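Local coordinates for protein HRI1 (Saccharomyces cerevisiae, PDB 3RBY) that is of unknown function and non-essential, but interacts with HRR25 and may also interact with SEC72, at residues L6-F11 with T21-S26; S35-V40 with P50-F55; L80-Y85 with E190-I195; E109-V114 with S125-W130. All coordinates share one frame; numbering follows the deposited sequence.

Contact 1 of 4, residues L6-F11 with T21-S26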
# COMPACT_ATOMS: atom_id res chain seq x y z
N LEU A 6 -9.54 -2.82 -4.68
CA LEU A 6 -8.11 -3.04 -4.47
C LEU A 6 -7.19 -2.17 -5.35
O LEU A 6 -7.44 -1.99 -6.54
CB LEU A 6 -7.75 -4.52 -4.63
CG LEU A 6 -8.61 -5.37 -3.69
CD1 LEU A 6 -9.80 -5.91 -4.45
CD2 LEU A 6 -7.81 -6.51 -3.06
N LYS A 7 -6.13 -1.65 -4.73
CA LYS A 7 -5.15 -0.82 -5.41
C LYS A 7 -3.92 -1.69 -5.65
O LYS A 7 -3.42 -2.33 -4.71
CB LYS A 7 -4.80 0.38 -4.54
CG LYS A 7 -4.04 1.48 -5.26
CD LYS A 7 -2.52 1.27 -5.21
CE LYS A 7 -1.82 2.22 -6.20
NZ LYS A 7 -0.33 2.06 -6.21
N ARG A 8 -3.46 -1.78 -6.90
CA ARG A 8 -2.30 -2.62 -7.16
C ARG A 8 -1.02 -1.92 -6.69
O ARG A 8 -0.84 -0.73 -6.94
CB ARG A 8 -2.18 -3.03 -8.63
CG ARG A 8 -1.07 -4.05 -8.83
CD ARG A 8 -1.22 -4.90 -10.07
NE ARG A 8 -1.13 -4.15 -11.32
CZ ARG A 8 0.00 -3.69 -11.83
NH1 ARG A 8 1.13 -3.90 -11.17
NH2 ARG A 8 0.02 -3.02 -12.98
N LEU A 9 -0.16 -2.68 -6.00
CA LEU A 9 1.08 -2.17 -5.39
C LEU A 9 2.30 -2.54 -6.22
O LEU A 9 3.29 -1.80 -6.21
CB LEU A 9 1.26 -2.74 -3.98
CG LEU A 9 0.19 -2.35 -2.97
CD1 LEU A 9 0.37 -3.14 -1.66
CD2 LEU A 9 0.21 -0.84 -2.73
N LEU A 10 2.25 -3.69 -6.89
CA LEU A 10 3.32 -4.07 -7.79
C LEU A 10 2.89 -5.16 -8.75
O LEU A 10 1.98 -5.95 -8.44
CB LEU A 10 4.59 -4.51 -7.04
CG LEU A 10 4.67 -5.91 -6.44
CD1 LEU A 10 5.02 -6.95 -7.51
CD2 LEU A 10 5.71 -5.93 -5.34
N PHE A 11 3.55 -5.19 -9.90
CA PHE A 11 3.42 -6.22 -10.92
C PHE A 11 4.82 -6.80 -11.13
O PHE A 11 5.81 -6.05 -11.19
CB PHE A 11 2.95 -5.58 -12.23
CG PHE A 11 2.56 -6.56 -13.30
CD1 PHE A 11 2.23 -7.87 -12.98
CD2 PHE A 11 2.53 -6.18 -14.63
CE1 PHE A 11 1.88 -8.79 -13.96
CE2 PHE A 11 2.17 -7.09 -15.63
CZ PHE A 11 1.85 -8.40 -15.29
N THR A 21 1.60 1.81 -13.08
CA THR A 21 0.19 2.19 -13.23
C THR A 21 -0.43 2.73 -11.95
O THR A 21 0.13 2.54 -10.85
CB THR A 21 -0.66 0.97 -13.60
OG1 THR A 21 -0.78 0.12 -12.45
CG2 THR A 21 -0.03 0.17 -14.73
N PHE A 22 -1.64 3.26 -12.07
CA PHE A 22 -2.50 3.58 -10.94
C PHE A 22 -3.71 2.66 -11.04
O PHE A 22 -4.83 3.11 -11.29
CB PHE A 22 -2.93 5.05 -10.99
CG PHE A 22 -3.88 5.44 -9.89
CD1 PHE A 22 -4.58 6.63 -9.95
CD2 PHE A 22 -4.07 4.61 -8.80
CE1 PHE A 22 -5.45 6.99 -8.95
CE2 PHE A 22 -4.94 4.96 -7.79
CZ PHE A 22 -5.64 6.15 -7.86
N THR A 23 -3.48 1.36 -10.85
CA THR A 23 -4.48 0.34 -11.05
C THR A 23 -5.42 0.18 -9.84
O THR A 23 -4.97 0.06 -8.69
CB THR A 23 -3.82 -1.01 -11.35
OG1 THR A 23 -3.21 -0.94 -12.64
CG2 THR A 23 -4.85 -2.17 -11.32
N LEU A 24 -6.72 0.15 -10.12
CA LEU A 24 -7.73 -0.15 -9.13
C LEU A 24 -8.58 -1.27 -9.70
O LEU A 24 -9.01 -1.20 -10.86
CB LEU A 24 -8.61 1.09 -8.86
CG LEU A 24 -8.08 2.21 -7.96
CD1 LEU A 24 -9.06 3.36 -7.84
CD2 LEU A 24 -7.73 1.70 -6.57
N SER A 25 -8.84 -2.31 -8.90
CA SER A 25 -9.81 -3.34 -9.28
C SER A 25 -11.06 -3.23 -8.42
O SER A 25 -10.98 -3.22 -7.18
CB SER A 25 -9.21 -4.74 -9.17
OG SER A 25 -8.18 -4.95 -10.13
N SER A 26 -12.22 -3.12 -9.08
CA SER A 26 -13.50 -3.07 -8.39
C SER A 26 -14.22 -4.42 -8.48
O SER A 26 -14.49 -4.92 -9.58
CB SER A 26 -14.40 -1.98 -8.97
OG SER A 26 -13.72 -0.75 -9.10
O HOH W 1 -0.09 3.80 -8.31
O HOH W 2 -1.14 0.83 -9.26
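Leu-6 and Ser-25 form the tightly paired end of the hairpin of strands 4-12 and 24-27, the end remote from its connecting loop. In this antiparallel hydrogen-bonded pair Leu-6 N donates to Ser-25 O at 2.9 Å and Ser-25 N answers to Leu-6 O at 2.8 Å. In the following non-hydrogen-bonded pair the Leu-24 CD2 methyl packs 3.8 Å from Lys-7 CB, against the aliphatic root of the lysine. A last backbone bond runs from Arg-8 N to Thr-23 O at 3.0 Å.

Beyond Arg-8 and Thr-23 direct pairing ends, and two waters bridge the strands from there. One accepts from Lys-7 NZ at 2.7 Å and also binds Thr-21 O; the other sits among Arg-8 O, Thr-21 O and Thr-23 N. Lys-7 turns sharply at chi2 (-89°), which folds its chain along its own strand, brings CE near the Phe-22 ring and lets NZ reach Arg-8 O at 2.9 Å. Arg-8 CB rests 3.8 Å from Thr-23 CB, while its guanidinium runs on to salt bridges with Glu-19 and Glu-52. Thr-23 OG1 donates to Thr-21 OG1, which is also bonded to Glu-19.

The chemistry thus changes along the hairpin: regular strand pairing gives way to a water-bridged polar end, where carbonyls and acidic groups probably offset the two buried cations.

Contact 2 of 4, residues S35-V40 with P50-F55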
# COMPACT_ATOMS: atom_id res chain seq x y z
N SER A 35 -11.13 -3.79 -13.98
CA SER A 35 -9.79 -3.39 -13.57
C SER A 35 -9.20 -2.43 -14.61
O SER A 35 -8.93 -2.84 -15.74
CB SER A 35 -8.89 -4.62 -13.38
OG SER A 35 -7.64 -4.27 -12.80
N LEU A 36 -9.04 -1.16 -14.23
CA LEU A 36 -8.46 -0.14 -15.12
C LEU A 36 -7.01 0.10 -14.71
O LEU A 36 -6.73 0.26 -13.51
CB LEU A 36 -9.26 1.16 -15.08
CG LEU A 36 -10.73 0.99 -15.48
CD1 LEU A 36 -11.48 2.32 -15.47
CD2 LEU A 36 -10.82 0.31 -16.85
N ARG A 37 -6.10 0.10 -15.68
CA ARG A 37 -4.66 0.17 -15.36
C ARG A 37 -3.92 1.30 -16.09
O ARG A 37 -2.94 1.06 -16.79
CB ARG A 37 -4.00 -1.20 -15.60
CG ARG A 37 -4.86 -2.36 -14.98
CD ARG A 37 -4.14 -3.70 -14.81
NE ARG A 37 -4.94 -4.58 -13.97
CZ ARG A 37 -4.59 -5.79 -13.54
NH1 ARG A 37 -3.42 -6.32 -13.88
NH2 ARG A 37 -5.42 -6.48 -12.76
N PRO A 38 -4.39 2.54 -15.90
CA PRO A 38 -3.77 3.69 -16.59
C PRO A 38 -2.33 3.85 -16.14
O PRO A 38 -2.06 3.70 -14.95
CB PRO A 38 -4.62 4.88 -16.10
CG PRO A 38 -5.12 4.44 -14.75
CD PRO A 38 -5.31 2.95 -14.82
N PHE A 39 -1.41 4.13 -17.06
CA PHE A 39 -0.04 4.49 -16.67
C PHE A 39 -0.02 5.79 -15.89
O PHE A 39 -0.86 6.67 -16.13
CB PHE A 39 0.84 4.68 -17.91
CG PHE A 39 1.07 3.43 -18.69
CD1 PHE A 39 0.58 3.31 -19.99
CD2 PHE A 39 1.77 2.37 -18.13
CE1 PHE A 39 0.81 2.14 -20.71
CE2 PHE A 39 2.00 1.21 -18.83
CZ PHE A 39 1.53 1.09 -20.13
N VAL A 40 0.94 5.93 -14.98
CA VAL A 40 1.09 7.19 -14.23
C VAL A 40 1.89 8.20 -15.05
O VAL A 40 1.51 9.38 -15.15
CB VAL A 40 1.79 6.99 -12.88
CG1 VAL A 40 2.02 8.33 -12.22
CG2 VAL A 40 0.95 6.07 -11.98
N PRO A 50 -3.17 5.28 -23.02
CA PRO A 50 -2.44 5.37 -21.75
C PRO A 50 -2.90 4.34 -20.72
O PRO A 50 -3.27 4.69 -19.61
CB PRO A 50 -2.77 6.78 -21.25
CG PRO A 50 -4.10 7.07 -21.85
CD PRO A 50 -4.11 6.40 -23.19
N PHE A 51 -2.86 3.07 -21.11
CA PHE A 51 -3.20 1.98 -20.20
C PHE A 51 -2.27 0.81 -20.43
O PHE A 51 -1.98 0.46 -21.58
CB PHE A 51 -4.62 1.49 -20.46
CG PHE A 51 -5.66 2.55 -20.33
CD1 PHE A 51 -6.09 3.27 -21.44
CD2 PHE A 51 -6.22 2.83 -19.10
CE1 PHE A 51 -7.07 4.25 -21.32
CE2 PHE A 51 -7.20 3.80 -18.97
CZ PHE A 51 -7.62 4.52 -20.07
N GLU A 52 -1.82 0.19 -19.34
CA GLU A 52 -1.00 -1.00 -19.43
C GLU A 52 -1.94 -2.12 -19.86
O GLU A 52 -1.56 -3.01 -20.61
CB GLU A 52 -0.23 -1.22 -18.12
CG GLU A 52 0.23 -2.65 -17.91
CD GLU A 52 0.82 -2.87 -16.53
OE1 GLU A 52 0.12 -3.44 -15.67
OE2 GLU A 52 1.98 -2.46 -16.30
N TRP A 53 -3.17 -2.05 -19.38
CA TRP A 53 -4.20 -3.03 -19.70
C TRP A 53 -5.53 -2.67 -19.04
O TRP A 53 -5.59 -1.75 -18.22
CB TRP A 53 -3.71 -4.38 -19.17
CG TRP A 53 -4.52 -5.55 -19.63
CD1 TRP A 53 -5.21 -5.65 -20.81
CD2 TRP A 53 -4.75 -6.77 -18.93
NE1 TRP A 53 -5.84 -6.86 -20.89
CE2 TRP A 53 -5.57 -7.57 -19.75
CE3 TRP A 53 -4.33 -7.28 -17.70
CZ2 TRP A 53 -5.99 -8.85 -19.37
CZ3 TRP A 53 -4.74 -8.54 -17.32
CH2 TRP A 53 -5.57 -9.31 -18.15
N ALA A 54 -6.58 -3.38 -19.42
CA ALA A 54 -7.91 -3.14 -18.86
C ALA A 54 -8.82 -4.33 -19.16
O ALA A 54 -8.80 -4.88 -20.26
CB ALA A 54 -8.50 -1.87 -19.43
N PHE A 55 -9.61 -4.73 -18.17
CA PHE A 55 -10.50 -5.87 -18.33
C PHE A 55 -11.69 -5.77 -17.39
O PHE A 55 -11.67 -4.99 -16.43
CB PHE A 55 -9.76 -7.21 -18.16
CG PHE A 55 -9.21 -7.45 -16.77
CD1 PHE A 55 -7.84 -7.32 -16.51
CD2 PHE A 55 -10.04 -7.86 -15.73
CE1 PHE A 55 -7.31 -7.57 -15.24
CE2 PHE A 55 -9.51 -8.12 -14.45
CZ PHE A 55 -8.15 -7.97 -14.21
O HOH W 3 -1.55 -5.26 -15.99
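Pro-50 O accepts a hydrogen bond from Phe-39 N at 3.2 Å. Strands 33-38 and 51-57 are antiparallel neighbours in the larger sheet, and Phe-51 pairs with Pro-38; its ring carbon CD2 lies 3.6 Å from Pro-38 CA, on the face shared with Leu-36 and Ala-54, where Phe-194 also packs. Glu-52 N then donates to Arg-37 O at 2.9 Å, and the Glu-52 backbone and CB lie against the Phe-39 ring. Its OE1, salt-bridged to Arg-8, reaches Arg-37 NH1 through a water. Here the register slips in a beta bulge, with Glu-52 and Trp-53 opposite Arg-37 alone, and Trp-53 O receives only a weak bond from Arg-37 N. The Trp-53 side chain runs alongside Arg-37, its ring plane 80° from the guanidinium. Phe-55 restores regular pairing with Ser-35, and its chi1 of 65° turns the ring back so that Ser-35 CB stands over one face, 3.8 Å from the centroid. The same ring presents CE1 to a face of the Arg-37 guanidinium. NE and NH2 of Arg-37 both donate to Ser-35 OG, which lies in the guanidinium plane and is also bonded to Ser-25 OG; NH1 salt-bridges Glu-128. Bonded at its edge and packed on a face, this cation is likely to have little freedom to turn.

Contact 3 of 4, residues L80-Y85 with E190-I195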
# COMPACT_ATOMS: atom_id res chain seq x y z
N LEU A 80 -14.45 -8.07 -21.20
CA LEU A 80 -13.55 -7.07 -21.77
C LEU A 80 -12.11 -7.52 -21.59
O LEU A 80 -11.71 -7.85 -20.47
CB LEU A 80 -13.74 -5.73 -21.05
CG LEU A 80 -13.28 -4.39 -21.64
CD1 LEU A 80 -12.63 -3.54 -20.56
CD2 LEU A 80 -12.35 -4.58 -22.82
N ASP A 81 -11.34 -7.55 -22.67
CA ASP A 81 -9.88 -7.72 -22.60
C ASP A 81 -9.24 -6.90 -23.72
O ASP A 81 -9.24 -7.32 -24.88
CB ASP A 81 -9.51 -9.19 -22.75
CG ASP A 81 -8.01 -9.43 -22.68
OD1 ASP A 81 -7.23 -8.47 -22.89
OD2 ASP A 81 -7.60 -10.58 -22.41
N THR A 82 -8.71 -5.73 -23.39
CA THR A 82 -8.22 -4.83 -24.44
C THR A 82 -7.19 -5.51 -25.35
O THR A 82 -7.04 -5.14 -26.52
CB THR A 82 -7.66 -3.51 -23.88
OG1 THR A 82 -6.61 -3.79 -22.94
CG2 THR A 82 -8.77 -2.68 -23.23
N ASN A 83 -6.49 -6.50 -24.82
CA ASN A 83 -5.61 -7.30 -25.67
C ASN A 83 -6.38 -7.93 -26.82
O ASN A 83 -6.06 -7.70 -27.98
CB ASN A 83 -4.88 -8.39 -24.87
CG ASN A 83 -3.88 -7.82 -23.86
OD1 ASN A 83 -3.39 -6.69 -24.01
ND2 ASN A 83 -3.57 -8.62 -22.84
N VAL A 84 -7.39 -8.73 -26.50
CA VAL A 84 -8.16 -9.38 -27.56
C VAL A 84 -8.93 -8.35 -28.37
O VAL A 84 -9.07 -8.48 -29.58
CB VAL A 84 -9.11 -10.51 -27.06
CG1 VAL A 84 -8.70 -11.01 -25.68
CG2 VAL A 84 -10.55 -10.06 -27.08
N TYR A 85 -9.43 -7.31 -27.71
CA TYR A 85 -10.15 -6.28 -28.44
C TYR A 85 -9.26 -5.65 -29.50
O TYR A 85 -9.68 -5.49 -30.64
CB TYR A 85 -10.63 -5.17 -27.50
CG TYR A 85 -11.57 -4.20 -28.16
CD1 TYR A 85 -11.10 -3.08 -28.83
CD2 TYR A 85 -12.95 -4.40 -28.11
CE1 TYR A 85 -11.97 -2.19 -29.44
CE2 TYR A 85 -13.83 -3.51 -28.71
CZ TYR A 85 -13.33 -2.41 -29.38
OH TYR A 85 -14.21 -1.52 -29.97
N GLU A 190 -10.25 3.39 -31.18
CA GLU A 190 -11.32 4.34 -31.40
C GLU A 190 -12.63 3.80 -30.81
O GLU A 190 -13.56 4.55 -30.49
CB GLU A 190 -11.46 4.61 -32.91
CG GLU A 190 -11.74 6.06 -33.24
CD GLU A 190 -10.81 6.98 -32.49
OE1 GLU A 190 -9.59 6.93 -32.77
OE2 GLU A 190 -11.29 7.74 -31.61
N GLY A 191 -12.67 2.48 -30.64
CA GLY A 191 -13.84 1.83 -30.10
C GLY A 191 -13.88 1.74 -28.59
O GLY A 191 -14.84 1.18 -28.06
N LEU A 192 -12.87 2.28 -27.89
CA LEU A 192 -12.85 2.17 -26.42
C LEU A 192 -13.19 3.45 -25.64
O LEU A 192 -12.82 4.56 -26.04
CB LEU A 192 -11.51 1.61 -25.94
CG LEU A 192 -11.13 0.27 -26.55
CD1 LEU A 192 -9.66 -0.06 -26.30
CD2 LEU A 192 -12.05 -0.85 -26.04
N ASN A 193 -13.90 3.27 -24.52
CA ASN A 193 -14.18 4.33 -23.56
C ASN A 193 -14.04 3.83 -22.11
O ASN A 193 -14.50 2.72 -21.78
CB ASN A 193 -15.58 4.93 -23.77
CG ASN A 193 -15.82 5.35 -25.21
OD1 ASN A 193 -15.67 6.53 -25.56
ND2 ASN A 193 -16.24 4.39 -26.04
N PHE A 194 -13.40 4.62 -21.25
CA PHE A 194 -13.27 4.28 -19.84
C PHE A 194 -13.50 5.52 -18.99
O PHE A 194 -13.23 6.64 -19.43
CB PHE A 194 -11.89 3.73 -19.50
CG PHE A 194 -11.47 2.56 -20.34
CD1 PHE A 194 -12.00 1.29 -20.10
CD2 PHE A 194 -10.54 2.71 -21.36
CE1 PHE A 194 -11.61 0.19 -20.88
CE2 PHE A 194 -10.14 1.63 -22.15
CZ PHE A 194 -10.68 0.36 -21.91
N ILE A 195 -13.98 5.32 -17.78
CA ILE A 195 -14.02 6.41 -16.82
C ILE A 195 -13.67 5.91 -15.44
O ILE A 195 -13.96 4.75 -15.08
CB ILE A 195 -15.40 7.06 -16.77
CG1 ILE A 195 -16.44 6.00 -16.46
CG2 ILE A 195 -15.71 7.73 -18.10
CD1 ILE A 195 -17.72 6.57 -15.86
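Leu-192 sets its CD2 methyl over the centre of the Tyr-85 ring, 3.7 Å from the centroid and 13° off the ring normal, a clear CH-pi contact. The two side chains run antiparallel, each reaching toward the other's backbone: the leucine extends toward the helix that begins at Thr-82, while the tyrosine, its CG anti to the backbone N (chi1 -170°), extends back to strand 192-199. Its hydroxyl therefore ends beside Gly-191, with OH 3.4 Å from Gly-191 CA, a spot where a beta carbon would collide with it, and goes on to hydrogen-bond Gln-183 O. A leucine in place of Tyr-85 would probably leave Gln-183 O without this partner and deprive Leu-192 CD2 of the flat surface on which it rests.

Phe-194 is turned differently. It offers its edge, not its face, to the opposing segment: Leu-80 CD1 lies in the ring plane 3.9 Å from CE1, and Thr-82 CG2 meets CZ at 3.8 Å. The same threonine methyl also touches Leu-192 CD1, at 4.1 Å, and so sits between the two side chains that strand 192-199 sends across. Asp-81 is the N-cap of the short helix, its OD1 accepting a weak capping bond from Asn-83 N and a bond from Trp-53 NE1.

With Phe-51 and Phe-180 also packed on Phe-194, these apolar side chains form part of the interface between the two antiparallel sheets of this beta-barrel protein, joining the edge strand 80-81 and its helix to strand 192-199 by van der Waals packing, chiefly of side chains.

Contact 4 of 4, residues E109-V114 with S125-W130. Unlike the reference sequence in segment 125-130: Met-129 (reference Leu).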
# COMPACT_ATOMS: atom_id res chain seq x y z
N GLU A 109 -1.64 -11.37 -2.12
CA GLU A 109 -0.76 -11.75 -3.22
C GLU A 109 -1.53 -12.52 -4.29
O GLU A 109 -2.08 -13.60 -4.02
CB GLU A 109 0.41 -12.61 -2.71
CG GLU A 109 1.29 -13.18 -3.84
CD GLU A 109 2.26 -14.25 -3.35
OE1 GLU A 109 3.48 -13.98 -3.30
OE2 GLU A 109 1.80 -15.38 -3.03
N GLU A 110 -1.57 -11.98 -5.51
CA GLU A 110 -2.13 -12.71 -6.65
C GLU A 110 -0.99 -13.32 -7.47
O GLU A 110 -0.05 -12.61 -7.86
CB GLU A 110 -2.97 -11.80 -7.55
CG GLU A 110 -3.40 -12.46 -8.85
CD GLU A 110 -3.87 -11.46 -9.91
OE1 GLU A 110 -3.81 -10.23 -9.66
OE2 GLU A 110 -4.28 -11.91 -11.01
N THR A 111 -1.07 -14.62 -7.75
CA THR A 111 -0.07 -15.28 -8.58
C THR A 111 -0.74 -16.08 -9.69
O THR A 111 -1.93 -16.41 -9.61
CB THR A 111 0.81 -16.23 -7.76
OG1 THR A 111 -0.02 -17.20 -7.10
CG2 THR A 111 1.60 -15.45 -6.74
N GLY A 112 0.04 -16.40 -10.72
CA GLY A 112 -0.44 -17.24 -11.80
C GLY A 112 0.55 -17.37 -12.95
O GLY A 112 1.64 -16.78 -12.94
N ALA A 113 0.15 -18.16 -13.95
CA ALA A 113 0.93 -18.31 -15.17
C ALA A 113 0.12 -17.81 -16.36
O ALA A 113 -1.11 -17.71 -16.29
CB ALA A 113 1.33 -19.77 -15.37
N VAL A 114 0.79 -17.49 -17.46
CA VAL A 114 0.12 -16.97 -18.64
C VAL A 114 0.84 -17.51 -19.89
O VAL A 114 1.95 -18.05 -19.77
CB VAL A 114 0.05 -15.43 -18.56
CG1 VAL A 114 1.12 -14.78 -19.42
CG2 VAL A 114 -1.33 -14.93 -18.91
N SER A 125 5.14 -16.97 -15.52
CA SER A 125 4.53 -16.81 -14.21
C SER A 125 4.58 -15.33 -13.81
O SER A 125 5.55 -14.62 -14.11
CB SER A 125 5.25 -17.67 -13.18
OG SER A 125 6.46 -17.04 -12.77
N PHE A 126 3.53 -14.87 -13.14
CA PHE A 126 3.47 -13.48 -12.69
C PHE A 126 3.04 -13.38 -11.24
O PHE A 126 2.48 -14.34 -10.66
CB PHE A 126 2.50 -12.65 -13.56
CG PHE A 126 1.05 -13.03 -13.39
CD1 PHE A 126 0.47 -14.00 -14.21
CD2 PHE A 126 0.27 -12.42 -12.43
CE1 PHE A 126 -0.87 -14.36 -14.06
CE2 PHE A 126 -1.08 -12.76 -12.27
CZ PHE A 126 -1.65 -13.73 -13.09
N ARG A 127 3.30 -12.22 -10.64
CA ARG A 127 2.81 -11.92 -9.31
C ARG A 127 2.36 -10.48 -9.21
O ARG A 127 2.98 -9.57 -9.75
CB ARG A 127 3.84 -12.23 -8.22
CG ARG A 127 3.54 -11.48 -6.92
CD ARG A 127 4.33 -12.03 -5.75
NE ARG A 127 5.67 -12.45 -6.15
CZ ARG A 127 6.19 -13.62 -5.82
NH1 ARG A 127 7.42 -13.94 -6.23
NH2 ARG A 127 5.50 -14.46 -5.07
N GLU A 128 1.25 -10.28 -8.51
CA GLU A 128 0.74 -8.94 -8.28
C GLU A 128 0.38 -8.81 -6.83
O GLU A 128 -0.24 -9.71 -6.26
CB GLU A 128 -0.48 -8.69 -9.16
CG GLU A 128 -0.09 -8.33 -10.57
CD GLU A 128 -1.22 -8.44 -11.54
OE1 GLU A 128 -1.47 -9.57 -12.01
OE2 GLU A 128 -1.86 -7.41 -11.84
N MET A 129 0.78 -7.70 -6.23
CA MET A 129 0.44 -7.42 -4.85
C MET A 129 -0.68 -6.40 -4.79
O MET A 129 -0.64 -5.37 -5.48
CB MET A 129 1.67 -6.94 -4.10
CG MET A 129 1.91 -7.64 -2.77
SD MET A 129 2.03 -9.42 -2.96
CE MET A 129 3.09 -9.45 -4.37
N TRP A 130 -1.68 -6.69 -3.95
CA TRP A 130 -2.88 -5.86 -3.88
C TRP A 130 -3.16 -5.32 -2.49
O TRP A 130 -3.10 -6.05 -1.49
CB TRP A 130 -4.12 -6.62 -4.35
CG TRP A 130 -4.05 -7.03 -5.78
CD1 TRP A 130 -3.56 -8.21 -6.26
CD2 TRP A 130 -4.44 -6.25 -6.92
NE1 TRP A 130 -3.64 -8.22 -7.64
CE2 TRP A 130 -4.17 -7.03 -8.07
CE3 TRP A 130 -5.00 -4.98 -7.08
CZ2 TRP A 130 -4.44 -6.58 -9.36
CZ3 TRP A 130 -5.26 -4.53 -8.36
CH2 TRP A 130 -4.99 -5.33 -9.48
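Glu-109 OE1 receives Arg-127 NH2 at 2.7 Å in a salt bridge across the strands. The nitrogen comes from above the carboxylate plane, 48° out of it, and the two flat groups are 30° apart. A bend at chi3 (36°) in Arg-127 brings the edge of the guanidinium round to the glutamate, with CD also close to OE1. A methionine in place of Arg-127 would probably leave the Glu-109 carboxylate without its cation and free to turn. On the same face Met-129, where the reference sequence has leucine, lays SD 3.6 Å from Glu-109 CB, and Pro-17 of the second subunit packs on both Glu-109 and Arg-127.

The backbones form an antiparallel hairpin of strands 108-114 and 124-132 within the larger sheet. Glu-110 and Glu-128 exchange two bonds, N to O in each direction, and Gly-112 pairs with Phe-126 in the same way.

On the other face Glu-110 lies extended beside Trp-130, whose NE1 donates to the anti lone pair of Glu-110 OE1 at 2.9 Å; the indole is itself stacked on Trp-100. Glu-128, its OE2 held by Arg-37, runs alongside with OE1 only 3.4 Å from Glu-110 OE1, a close approach of like charges that might favour protonation of one carboxylate. Glu-110 OE2 is hydrogen-bonded to a triethylene glycol, probably from the crystallisation liquor. Farther along, the Phe-126 ring lies over Gly-112, whose CA is 4.1 Å from the centroid, and turns its edge to Glu-110, with OE2 3.5 Å from CE2.

How the contacts relate
Contacts 1, 2 and 4 pair strands of one antiparallel sheet, whereas contact 3 packs the edge of that sheet against the other sheet. Contacts 1 and 3 are buried; 2 and 4 are partly so, with contact 4 farthest from the chain centre. Strand 4-12 of contact 1 borders strand 124-132 of contact 4, and both contacts touch the second subunit. Contact 2 neighbours contact 1 on one side and contact 3 on the other. Salt bridges tie contact 2 to contacts 1 and 4, so that these three share a polar network within the sheet. Contact 3, between sheets, is mainly apolar and is joined to contact 2 by hydrogen bonds.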